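Local coordinates for protein FAD-dependent oxidoreductase (Actinomadura kijaniata, PDB 4KCF) that probably oxidises the amino group of a dTDP-linked aminosugar on the way to kijanose, as a flavin-dependent N-oxygenase with an acyl-CoA dehydrogenase fold, at residues 153-158 with 187-192; 211-216 with 255-260; 266-271 with 422-427. All coordinates share one frame; numbering follows the deposited sequence.

Contact 1. Residues 153-158 with 187-192; sequences DAVVCS and VSMAPV. With FMN (flavin mononucleotide), chain C; AKM ([(2R,4S,6R)-4-azanyl-4,6-dimethyl-5,5-bis(oxidanyl)oxan-2-yl] [[(2R,3S,5R)-5-[5-methyl-2,4-bis(oxidanylidene)pyrimidin-1-yl]-3-oxidanyl-oxolan-2-yl]methoxy-oxidanyl-phosphoryl] hydrogen phosphate), chain B.
Cys-157, on the first strand of the beta domain of this acyl-CoA dehydrogenase fold, and Val-155, just before that strand, lie against Met-189 in the type II beta turn from Val-187 to Ala-190, and the turn carries one wall of the flavin site. The sulfur of Cys-157 reaches the backbone of the turn: SG is 3.3 Å from Met-189 O. It gets there because SG stands anti to the carbonyl carbon (chi1 -73°), while CB of the same residue rests on Val-187 CG1. The Met-189 side chain reaches from the turn to the strand. Its chain is extended as far as SD and then bends at the last torsion, which carries the methyl CE to 3.3 Å from Val-156 O; the thioether crosses Val-155 obliquely, SD being 3.7 Å from Val-155 CG1. Val-155 also sets CB and CG1 over the carbonyl oxygen of Val-192, at the end of the short 3-10 segment 190-192, which begins at the last residue of the turn. Phe-66 and Phe-71 also touch Met-189, and strand 195-202 pairs with the backbone of Val-155 and Cys-157. Where the two segments converge they hold the flavin edge. Ser-188 grips it twice, through its backbone N to FMN O4 and through OG to FMN N5 at 2.7 Å; OG is also hydrogen-bonded to Thr-239. Ser-158 O receives a weak bond from FMN N3, and its OG lies 3.0 Å from O4A of the bound sugar nucleotide, either hydroxyl being a possible donor, so this serine touches both the cofactor and the bound sugar nucleotide. One water joins both segments to the flavin: it accepts from Ser-158 N and donates to FMN O4 and, at 2.6 Å, to Ser-188 O.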
loop_
_atom_site.group_PDB
_atom_site.type_symbol
_atom_site.label_atom_id
_atom_site.label_comp_id
_atom_site.label_asym_id
_atom_site.label_seq_id
_atom_site.Cartn_x
_atom_site.Cartn_y
_atom_site.Cartn_z
ATOM N N ASP A 153 5.034 9.531 -17.040
ATOM C CA ASP A 153 4.757 10.912 -16.685
ATOM C C ASP A 153 3.950 11.069 -15.401
ATOM O O ASP A 153 3.943 12.168 -14.841
ATOM C CB ASP A 153 3.950 11.610 -17.787
ATOM C CG ASP A 153 4.707 11.694 -19.112
ATOM O OD1 ASP A 153 5.953 11.513 -19.138
ATOM O OD2 ASP A 153 4.002 11.930 -20.122
ATOM N N ALA A 154 3.217 10.043 -14.971
ATOM C CA ALA A 154 2.420 10.194 -13.758
ATOM C C ALA A 154 2.887 9.230 -12.643
ATOM O O ALA A 154 3.084 8.028 -12.876
ATOM C CB ALA A 154 0.917 10.094 -14.046
ATOM N N VAL A 155 3.133 9.802 -11.460
ATOM C CA VAL A 155 3.562 9.096 -10.240
ATOM C C VAL A 155 2.554 9.569 -9.199
ATOM O O VAL A 155 2.508 10.765 -8.813
ATOM C CB VAL A 155 4.991 9.383 -9.811
ATOM C CG1 VAL A 155 5.291 8.712 -8.490
ATOM C CG2 VAL A 155 5.992 8.827 -10.826
ATOM N N VAL A 156 1.712 8.615 -8.805
ATOM C CA VAL A 156 0.473 8.955 -8.102
ATOM C C VAL A 156 0.550 8.576 -6.615
ATOM O O VAL A 156 0.671 7.383 -6.271
ATOM C CB VAL A 156 -0.739 8.305 -8.799
ATOM C CG1 VAL A 156 -2.069 8.840 -8.224
ATOM C CG2 VAL A 156 -0.639 8.512 -10.341
ATOM N N CYS A 157 0.476 9.592 -5.761
ATOM C CA CYS A 157 0.622 9.477 -4.326
ATOM C C CYS A 157 -0.784 9.508 -3.757
ATOM O O CYS A 157 -1.766 9.813 -4.455
ATOM C CB CYS A 157 1.447 10.626 -3.771
ATOM S SG CYS A 157 3.165 10.349 -4.228
ATOM N N SER A 158 -0.863 9.204 -2.468
ATOM C CA SER A 158 -2.177 9.045 -1.864
ATOM C C SER A 158 -2.119 9.760 -0.525
ATOM O O SER A 158 -1.182 9.501 0.246
ATOM C CB SER A 158 -2.472 7.560 -1.652
ATOM O OG SER A 158 -3.550 7.489 -0.731
ATOM N N VAL A 187 2.526 10.618 3.444
ATOM C CA VAL A 187 2.196 10.490 2.026
ATOM C C VAL A 187 3.427 9.883 1.398
ATOM O O VAL A 187 4.338 10.620 1.017
ATOM C CB VAL A 187 1.904 11.847 1.323
ATOM C CG1 VAL A 187 1.433 11.598 -0.120
ATOM C CG2 VAL A 187 0.787 12.613 2.051
ATOM N N SER A 188 3.487 8.555 1.356
ATOM C CA SER A 188 4.677 7.895 0.845
ATOM C C SER A 188 4.816 8.260 -0.636
ATOM O O SER A 188 3.794 8.506 -1.303
ATOM C CB SER A 188 4.508 6.367 0.953
ATOM O OG SER A 188 4.233 6.065 2.313
ATOM N N MET A 189 6.069 8.250 -1.090
ATOM C CA MET A 189 6.482 8.465 -2.484
ATOM C C MET A 189 6.339 9.938 -2.866
ATOM O O MET A 189 6.508 10.288 -4.031
ATOM C CB MET A 189 5.740 7.550 -3.459
ATOM C CG MET A 189 6.347 7.458 -4.862
ATOM S SD MET A 189 5.565 6.129 -5.800
ATOM C CE MET A 189 3.829 6.520 -5.781
ATOM N N ALA A 190 6.078 10.804 -1.892
ATOM C CA ALA A 190 5.680 12.176 -2.199
ATOM C C ALA A 190 6.791 12.973 -2.883
ATOM O O ALA A 190 6.494 13.750 -3.793
ATOM C CB ALA A 190 5.142 12.909 -0.977
ATOM N N PRO A 191 8.062 12.765 -2.483
ATOM C CA PRO A 191 9.117 13.566 -3.094
ATOM C C PRO A 191 9.186 13.427 -4.612
ATOM O O PRO A 191 9.848 14.234 -5.250
ATOM C CB PRO A 191 10.398 13.039 -2.439
ATOM C CG PRO A 191 9.917 12.522 -1.097
ATOM C CD PRO A 191 8.597 11.892 -1.419
ATOM N N VAL A 192 8.515 12.440 -5.192
ATOM C CA VAL A 192 8.619 12.197 -6.630
ATOM C C VAL A 192 7.215 12.183 -7.200
ATOM O O VAL A 192 7.043 11.898 -8.384
ATOM C CB VAL A 192 9.374 10.893 -7.051
ATOM C CG1 VAL A 192 10.888 10.944 -6.835
ATOM C CG2 VAL A 192 8.781 9.621 -6.426
HETATM N N1 FMN C . -1.443 6.729 4.250
HETATM C C2 FMN C . -1.820 7.201 3.033
HETATM O O2 FMN C . -3.022 7.576 2.936
HETATM N N3 FMN C . -0.940 7.225 1.993
HETATM C C4 FMN C . 0.333 6.844 2.241
HETATM O O4 FMN C . 1.238 6.870 1.224
HETATM C C4A FMN C . 0.725 6.319 3.497
HETATM N N5 FMN C . 1.996 5.884 3.767
HETATM C C5A FMN C . 2.316 5.469 5.024
HETATM C C6 FMN C . 3.618 5.033 5.277
HETATM C C7 FMN C . 3.974 4.578 6.559
HETATM C C7M FMN C . 5.384 4.126 6.835
HETATM C C8 FMN C . 2.974 4.570 7.648
HETATM C C8M FMN C . 3.273 4.092 9.054
HETATM C C9 FMN C . 1.693 5.003 7.331
HETATM C C9A FMN C . 1.345 5.447 6.040
HETATM N N10 FMN C . 0.083 5.894 5.789
HETATM C C10 FMN C . -0.208 6.281 4.524
HETATM C "C1'" FMN C . -1.004 6.008 6.780
HETATM C "C2'" FMN C . -1.594 4.951 7.715
HETATM O "O2'" FMN C . -2.297 4.255 6.686
HETATM C "C3'" FMN C . -2.429 5.315 8.980
HETATM O "O3'" FMN C . -3.499 6.263 8.756
HETATM C "C4'" FMN C . -1.815 5.795 10.325
HETATM O "O4'" FMN C . -0.414 5.649 10.680
HETATM O O2P AKM B . -9.076 3.122 -0.529
HETATM P P AKM B . -9.996 4.052 -1.326
HETATM O O1P AKM B . -11.188 4.646 -0.635
HETATM O OPP AKM B . -9.150 5.296 -1.854
HETATM P P2 AKM B . -7.673 5.326 -2.472
HETATM O O3P AKM B . -7.624 6.662 -3.201
HETATM O O1 AKM B . -6.713 5.457 -1.201
HETATM C C1 AKM B . -5.885 4.425 -0.694
HETATM C C2 AKM B . -5.449 4.754 0.744
HETATM C C3 AKM B . -4.265 3.877 1.151
HETATM C C3M AKM B . -4.948 2.550 1.501
HETATM N N3 AKM B . -3.603 4.402 2.353
HETATM C C4 AKM B . -3.150 3.824 0.096
HETATM O O4A AKM B . -2.254 4.941 0.233
HETATM O O4B AKM B . -2.314 2.676 0.329
HETATM C C5 AKM B . -3.513 4.146 -1.355
HETATM C C6 AKM B . -2.818 3.434 -2.508
HETATM O O5 AKM B . -4.873 4.407 -1.693
HETATM O O4P AKM B . -7.242 4.110 -3.276
HETATM O "O5'" AKM B . -10.504 3.214 -2.599
HETATM C "C5'" AKM B . -11.423 3.873 -3.468
HETATM C "C4'" AKM B . -11.091 3.287 -4.828
HETATM C "C3'" AKM B . -11.857 3.940 -5.984
HETATM O "O3'" AKM B . -10.993 4.887 -6.595
HETATM C "C2'" AKM B . -12.144 2.819 -6.969
HETATM C "C1'" AKM B . -11.784 1.529 -6.230
HETATM O "O4'" AKM B . -11.487 1.914 -4.871
HETATM N N11 AKM B . -12.799 0.467 -6.218
HETATM C C21 AKM B . -12.462 -0.739 -6.661
HETATM O O21 AKM B . -11.224 -0.941 -7.176
HETATM N N31 AKM B . -13.313 -1.778 -6.673
HETATM C C41 AKM B . -14.549 -1.595 -6.174
HETATM O O41 AKM B . -15.450 -2.605 -6.137
HETATM C C51 AKM B . -14.954 -0.287 -5.629
HETATM C C5A AKM B . -16.333 -0.106 -5.061
HETATM C C61 AKM B . -14.012 0.726 -5.690
HETATM O O HOH W 1 1.359 7.630 -1.466
#

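Contact 2. Residues 211-216 with 255-260; sequences LASPVV and LMRDPV
Two antiparallel strands of the beta domain, 211-216 and 255-259, pair here at the sugar-nucleotide site, with their short axes 4.5 Å apart and 167° between their directions. Ser-213 and Leu-255 form a hydrogen-bonded pair, with Ser-213 N giving to Leu-255 O at 2.7 Å and Leu-255 N returning a bond to Ser-213 O. Ala-212 and Met-256 make the adjoining non-hydrogen-bonded pair, and on that face the methyl of Ala-212 meets the sulfur of the bent Met-256 chain. Beyond these two pairs the register slips: Leu-211 O accepts from Arg-257 N at 2.8 Å, but Leu-211 N gives to Asp-258 O, a bulge-like irregularity.

Arg-257 carries the polar side-chain contacts. CB packs on Leu-211 CB at 3.6 Å, and the bend at chi2 (-52°) turns the chain back along its own strand, so that the guanidinium comes to lie flat over Leu-255 CB, which sits above its centre. NE donates to Ser-213 OG at 3.0 Å, meeting it 29° out of the guanidinium plane. NH1 makes a salt bridge to Glu-130, a dTDP-binding residue, and NH2 a weak hydrogen bond to O3' of the ligand. A water in that plane accepts from Arg-257 NH2 at 2.6 Å and also bonds to Ser-213 OG, so serine, water and the Glu-130 salt bridge together probably fix the rotation of the group. The arrangement is an antiparallel strand pair of the acyl-CoA dehydrogenase middle-domain sheet, with one arginine reaching from it into the nucleotide pocket.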
loop_
_atom_site.group_PDB
_atom_site.type_symbol
_atom_site.label_atom_id
_atom_site.label_comp_id
_atom_site.label_asym_id
_atom_site.label_seq_id
_atom_site.Cartn_x
_atom_site.Cartn_y
_atom_site.Cartn_z
ATOM N N LEU A 211 -17.742 12.962 1.210
ATOM C CA LEU A 211 -16.369 12.531 0.979
ATOM C C LEU A 211 -16.046 12.896 -0.475
ATOM O O LEU A 211 -16.879 12.767 -1.374
ATOM C CB LEU A 211 -16.149 11.048 1.318
ATOM C CG LEU A 211 -16.161 10.632 2.796
ATOM C CD1 LEU A 211 -16.052 9.111 2.945
ATOM C CD2 LEU A 211 -15.057 11.334 3.614
ATOM N N ALA A 212 -14.837 13.396 -0.702
ATOM C CA ALA A 212 -14.448 13.777 -2.048
ATOM C C ALA A 212 -12.987 13.431 -2.213
ATOM O O ALA A 212 -12.220 13.487 -1.244
ATOM C CB ALA A 212 -14.704 15.272 -2.259
ATOM N N SER A 213 -12.616 13.057 -3.433
ATOM C CA SER A 213 -11.226 12.762 -3.730
ATOM C C SER A 213 -10.679 13.706 -4.808
ATOM O O SER A 213 -10.579 13.297 -5.957
ATOM C CB SER A 213 -11.000 11.292 -4.130
ATOM O OG SER A 213 -11.508 10.394 -3.173
ATOM N N PRO A 214 -10.306 14.954 -4.456
ATOM C CA PRO A 214 -9.588 15.767 -5.453
ATOM C C PRO A 214 -8.240 15.150 -5.858
ATOM O O PRO A 214 -7.560 14.463 -5.073
ATOM C CB PRO A 214 -9.381 17.106 -4.749
ATOM C CG PRO A 214 -9.548 16.845 -3.304
ATOM C CD PRO A 214 -10.463 15.648 -3.164
ATOM N N VAL A 215 -7.859 15.353 -7.111
ATOM C CA VAL A 215 -6.539 14.973 -7.552
ATOM C C VAL A 215 -5.753 16.264 -7.719
ATOM O O VAL A 215 -6.159 17.066 -8.529
ATOM C CB VAL A 215 -6.638 14.195 -8.848
ATOM C CG1 VAL A 215 -5.250 13.776 -9.257
ATOM C CG2 VAL A 215 -7.596 13.031 -8.650
ATOM N N VAL A 216 -4.671 16.467 -6.973
ATOM C CA VAL A 216 -3.824 17.638 -6.982
ATOM C C VAL A 216 -2.535 17.326 -7.762
ATOM O O VAL A 216 -1.868 16.312 -7.516
ATOM C CB VAL A 216 -3.481 17.981 -5.493
ATOM C CG1 VAL A 216 -2.731 19.292 -5.378
ATOM C CG2 VAL A 216 -4.740 18.050 -4.656
ATOM N N LEU A 255 -13.068 13.358 -7.861
ATOM C CA LEU A 255 -13.907 12.175 -7.669
ATOM C C LEU A 255 -14.812 12.272 -6.435
ATOM O O LEU A 255 -14.376 12.093 -5.293
ATOM C CB LEU A 255 -13.028 10.928 -7.603
ATOM C CG LEU A 255 -12.152 10.618 -8.822
ATOM C CD1 LEU A 255 -11.164 9.503 -8.498
ATOM C CD2 LEU A 255 -12.963 10.234 -10.043
ATOM N N MET A 256 -16.091 12.560 -6.651
ATOM C CA MET A 256 -16.993 12.722 -5.522
ATOM C C MET A 256 -17.364 11.352 -4.966
ATOM O O MET A 256 -17.646 10.430 -5.720
ATOM C CB MET A 256 -18.250 13.469 -5.946
ATOM C CG MET A 256 -18.919 14.229 -4.822
ATOM S SD MET A 256 -18.109 15.811 -4.484
ATOM C CE MET A 256 -17.509 16.352 -6.093
ATOM N N ARG A 257 -17.344 11.216 -3.645
ATOM C CA ARG A 257 -17.719 9.964 -2.989
ATOM C C ARG A 257 -19.114 10.113 -2.385
ATOM O O ARG A 257 -19.911 10.880 -2.921
ATOM C CB ARG A 257 -16.680 9.575 -1.936
ATOM C CG ARG A 257 -15.257 9.575 -2.449
ATOM C CD ARG A 257 -15.119 8.754 -3.719
ATOM N NE ARG A 257 -13.693 8.520 -3.951
ATOM C CZ ARG A 257 -13.187 7.923 -5.022
ATOM N NH1 ARG A 257 -14.008 7.485 -5.970
ATOM N NH2 ARG A 257 -11.871 7.760 -5.121
ATOM N N ASP A 258 -19.445 9.398 -1.310
ATOM C CA ASP A 258 -20.805 9.508 -0.760
ATOM C C ASP A 258 -20.846 10.380 0.508
ATOM O O ASP A 258 -19.782 10.769 1.019
ATOM C CB ASP A 258 -21.528 8.144 -0.702
ATOM C CG ASP A 258 -20.661 7.028 -0.145
ATOM O OD1 ASP A 258 -20.530 5.944 -0.755
ATOM O OD2 ASP A 258 -20.075 7.229 0.937
ATOM N N PRO A 259 -22.050 10.750 0.986
ATOM C CA PRO A 259 -22.119 11.618 2.163
ATOM C C PRO A 259 -21.429 11.044 3.400
ATOM O O PRO A 259 -21.459 9.830 3.594
ATOM C CB PRO A 259 -23.623 11.804 2.403
ATOM C CG PRO A 259 -24.328 10.945 1.379
ATOM C CD PRO A 259 -23.348 10.638 0.297
ATOM N N VAL A 260 -20.803 11.902 4.201
ATOM C CA VAL A 260 -20.155 11.491 5.444
ATOM C C VAL A 260 -21.194 10.692 6.215
ATOM O O VAL A 260 -22.358 11.092 6.281
ATOM C CB VAL A 260 -19.663 12.664 6.338
ATOM C CG1 VAL A 260 -19.023 12.142 7.637
ATOM C CG2 VAL A 260 -18.692 13.582 5.605
HETATM O O HOH W 2 -9.942 8.028 -3.360
#

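Contact 3. Residues 266-271 with 422-427; sequences AVLAGQ and RDNNYM. With AKM ([(2R,4S,6R)-4-azanyl-4,6-dimethyl-5,5-bis(oxidanyl)oxan-2-yl] [[(2R,3S,5R)-5-[5-methyl-2,4-bis(oxidanylidene)pyrimidin-1-yl]-3-oxidanyl-oxolan-2-yl]methoxy-oxidanyl-phosphoryl] hydrogen phosphate), chain B.
Gln-271 NE2 donates to Asn-425 OD1 at 2.7 Å, the direct hydrogen bond between the two segments. The oxygen lies in the amide plane of the glutamine, but the donor arrives from above the asparagine carbonyl plane, the two amides being turned 70° apart. The same OD1 accepts a weak capping bond from Met-427 N, so Asn-425 is both the N-cap of the last helix and the partner of Gln-271. A water bridges further: it donates to Gln-271 OE1 and Asn-424 O and accepts from Tyr-426 N.

Van der Waals contacts fill the rest: Leu-268 reaches Asn-424 with both methyls, CD2 coming to 3.4 Å from its O, and Val-267 CG2 rests on Asn-425 ND2. Gln-271 OE1 lies at the edge of the Tyr-426 ring, near its plane and 3.7 Å from CD1, while Met-427 CG covers one face of that ring.

At the ligand, Met-427 CE and Gln-271 CG both touch the diphosphate oxygen O1P, and Gly-270 CA lies 3.3 Å from O4' of the deoxyribose. The contact joins helix 267-273 to the N-terminal end of helix 426-431, with helix 344-377 against Leu-268 and helix 406-417 against Asn-424.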
loop_
_atom_site.group_PDB
_atom_site.type_symbol
_atom_site.label_atom_id
_atom_site.label_comp_id
_atom_site.label_asym_id
_atom_site.label_seq_id
_atom_site.Cartn_x
_atom_site.Cartn_y
_atom_site.Cartn_z
ATOM N N ALA A 266 -20.541 -1.287 0.733
ATOM C CA ALA A 266 -20.060 -1.487 -0.615
ATOM C C ALA A 266 -18.718 -0.785 -0.816
ATOM O O ALA A 266 -17.889 -1.284 -1.575
ATOM C CB ALA A 266 -21.113 -1.029 -1.649
ATOM N N VAL A 267 -18.462 0.332 -0.135
ATOM C CA VAL A 267 -17.162 0.993 -0.232
ATOM C C VAL A 267 -15.995 0.151 0.274
ATOM O O VAL A 267 -14.844 0.479 -0.045
ATOM C CB VAL A 267 -17.044 2.328 0.525
ATOM C CG1 VAL A 267 -17.990 3.334 -0.069
ATOM C CG2 VAL A 267 -17.289 2.165 2.017
ATOM N N LEU A 268 -16.281 -0.892 1.052
ATOM C CA LEU A 268 -15.232 -1.713 1.691
ATOM C C LEU A 268 -14.490 -2.465 0.606
ATOM O O LEU A 268 -13.301 -2.737 0.786
ATOM C CB LEU A 268 -15.734 -2.638 2.813
ATOM C CG LEU A 268 -16.417 -1.955 4.013
ATOM C CD1 LEU A 268 -17.114 -2.940 4.935
ATOM C CD2 LEU A 268 -15.460 -1.100 4.822
ATOM N N ALA A 269 -15.143 -2.719 -0.534
ATOM C CA ALA A 269 -14.495 -3.458 -1.596
ATOM C C ALA A 269 -13.344 -2.636 -2.129
ATOM O O ALA A 269 -12.259 -3.201 -2.350
ATOM C CB ALA A 269 -15.453 -3.749 -2.709
ATOM N N GLY A 270 -13.563 -1.322 -2.297
ATOM C CA GLY A 270 -12.536 -0.478 -2.903
ATOM C C GLY A 270 -11.378 -0.335 -1.920
ATOM O O GLY A 270 -10.186 -0.397 -2.268
ATOM N N GLN A 271 -11.761 -0.200 -0.661
ATOM C CA GLN A 271 -10.780 -0.114 0.419
ATOM C C GLN A 271 -10.024 -1.413 0.672
ATOM O O GLN A 271 -8.973 -1.394 1.348
ATOM C CB GLN A 271 -11.484 0.384 1.665
ATOM C CG GLN A 271 -12.081 1.790 1.459
ATOM C CD GLN A 271 -12.695 2.267 2.731
ATOM O OE1 GLN A 271 -12.719 1.514 3.697
ATOM N NE2 GLN A 271 -13.164 3.509 2.767
ATOM N N ARG A 422 -22.624 -0.896 12.423
ATOM C CA ARG A 422 -21.568 0.069 12.708
ATOM C C ARG A 422 -21.217 0.764 11.395
ATOM O O ARG A 422 -21.397 0.176 10.331
ATOM C CB ARG A 422 -20.330 -0.700 13.183
ATOM C CG ARG A 422 -19.693 -0.161 14.456
ATOM C CD ARG A 422 -18.451 -0.978 14.835
ATOM N NE ARG A 422 -17.656 -1.202 13.627
ATOM C CZ ARG A 422 -16.481 -0.641 13.363
ATOM N NH1 ARG A 422 -15.847 -0.879 12.217
ATOM N NH2 ARG A 422 -15.928 0.152 14.265
ATOM N N ASP A 423 -20.700 1.988 11.474
ATOM C CA ASP A 423 -20.116 2.680 10.323
ATOM C C ASP A 423 -18.715 2.095 10.155
ATOM O O ASP A 423 -17.818 2.368 10.959
ATOM C CB ASP A 423 -20.104 4.204 10.534
ATOM C CG ASP A 423 -19.560 5.002 9.337
ATOM O OD1 ASP A 423 -19.548 6.250 9.470
ATOM O OD2 ASP A 423 -19.145 4.456 8.283
ATOM N N ASN A 424 -18.565 1.267 9.120
ATOM C CA ASN A 424 -17.309 0.577 8.842
ATOM C C ASN A 424 -16.396 1.369 7.897
ATOM O O ASN A 424 -15.332 0.868 7.536
ATOM C CB ASN A 424 -17.563 -0.829 8.268
ATOM C CG ASN A 424 -18.342 -1.752 9.201
ATOM O OD1 ASN A 424 -17.946 -2.018 10.333
ATOM N ND2 ASN A 424 -19.447 -2.289 8.697
ATOM N N ASN A 425 -16.781 2.569 7.463
ATOM C CA ASN A 425 -15.888 3.365 6.611
ATOM C C ASN A 425 -14.991 4.220 7.526
ATOM O O ASN A 425 -15.497 5.156 8.152
ATOM C CB ASN A 425 -16.666 4.188 5.565
ATOM C CG ASN A 425 -15.765 4.843 4.505
ATOM O OD1 ASN A 425 -14.536 4.936 4.635
ATOM N ND2 ASN A 425 -16.394 5.328 3.438
ATOM N N TYR A 426 -13.696 3.901 7.622
ATOM C CA TYR A 426 -12.759 4.639 8.476
ATOM C C TYR A 426 -12.573 6.137 8.140
ATOM O O TYR A 426 -12.350 6.973 9.023
ATOM C CB TYR A 426 -11.397 3.940 8.526
ATOM C CG TYR A 426 -10.488 4.109 7.312
ATOM C CD1 TYR A 426 -10.719 3.390 6.143
ATOM C CD2 TYR A 426 -9.383 4.973 7.340
ATOM C CE1 TYR A 426 -9.873 3.544 5.046
ATOM C CE2 TYR A 426 -8.522 5.135 6.246
ATOM C CZ TYR A 426 -8.789 4.417 5.100
ATOM O OH TYR A 426 -7.970 4.520 4.005
ATOM N N MET A 427 -12.634 6.489 6.860
ATOM C CA MET A 427 -12.595 7.886 6.436
ATOM C C MET A 427 -13.877 8.606 6.841
ATOM O O MET A 427 -13.850 9.777 7.220
ATOM C CB MET A 427 -12.404 7.982 4.926
ATOM C CG MET A 427 -11.237 7.155 4.435
ATOM S SD MET A 427 -10.872 7.550 2.720
ATOM C CE MET A 427 -10.659 5.930 2.007
HETATM O O2P AKM B . -9.076 3.122 -0.529
HETATM P P AKM B . -9.996 4.052 -1.326
HETATM O O1P AKM B . -11.188 4.646 -0.635
HETATM O OPP AKM B . -9.150 5.296 -1.854
HETATM P P2 AKM B . -7.673 5.326 -2.472
HETATM O O3P AKM B . -7.624 6.662 -3.201
HETATM O O1 AKM B . -6.713 5.457 -1.201
HETATM C C1 AKM B . -5.885 4.425 -0.694
HETATM C C2 AKM B . -5.449 4.754 0.744
HETATM C C3 AKM B . -4.265 3.877 1.151
HETATM C C3M AKM B . -4.948 2.550 1.501
HETATM N N3 AKM B . -3.603 4.402 2.353
HETATM C C4 AKM B . -3.150 3.824 0.096
HETATM O O4A AKM B . -2.254 4.941 0.233
HETATM O O4B AKM B . -2.314 2.676 0.329
HETATM C C5 AKM B . -3.513 4.146 -1.355
HETATM C C6 AKM B . -2.818 3.434 -2.508
HETATM O O5 AKM B . -4.873 4.407 -1.693
HETATM O O4P AKM B . -7.242 4.110 -3.276
HETATM O "O5'" AKM B . -10.504 3.214 -2.599
HETATM C "C5'" AKM B . -11.423 3.873 -3.468
HETATM C "C4'" AKM B . -11.091 3.287 -4.828
HETATM C "C3'" AKM B . -11.857 3.940 -5.984
HETATM O "O3'" AKM B . -10.993 4.887 -6.595
HETATM C "C2'" AKM B . -12.144 2.819 -6.969
HETATM C "C1'" AKM B . -11.784 1.529 -6.230
HETATM O "O4'" AKM B . -11.487 1.914 -4.871
HETATM N N11 AKM B . -12.799 0.467 -6.218
HETATM C C21 AKM B . -12.462 -0.739 -6.661
HETATM O O21 AKM B . -11.224 -0.941 -7.176
HETATM N N31 AKM B . -13.313 -1.778 -6.673
HETATM C C41 AKM B . -14.549 -1.595 -6.174
HETATM O O41 AKM B . -15.450 -2.605 -6.137
HETATM C C51 AKM B . -14.954 -0.287 -5.629
HETATM C C5A AKM B . -16.333 -0.106 -5.061
HETATM C C61 AKM B . -14.012 0.726 -5.690
HETATM O O HOH W 3 -13.268 1.264 6.272
#

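From the N terminus, contact 1 comes first and closes a short excursion of beta strands, bringing the turn after strand 178-187 back to strand 156-159. Contact 2 then closes a second loop, without helix, within the same sheet. Contact 3 opens a few residues later and spans a largely helical stretch of 150 residues, tying the beginning of the C-terminal helical domain to the end of the modelled chain. The three follow in series, without nesting or crossing. Contacts 2 and 3 touch, Leu-211 CD1 packing on Asn-425 ND2 at 3.8 Å, whereas contact 1 touches neither. All three border the sugar nucleotide, contact 1 at its amino sugar and beside the flavin.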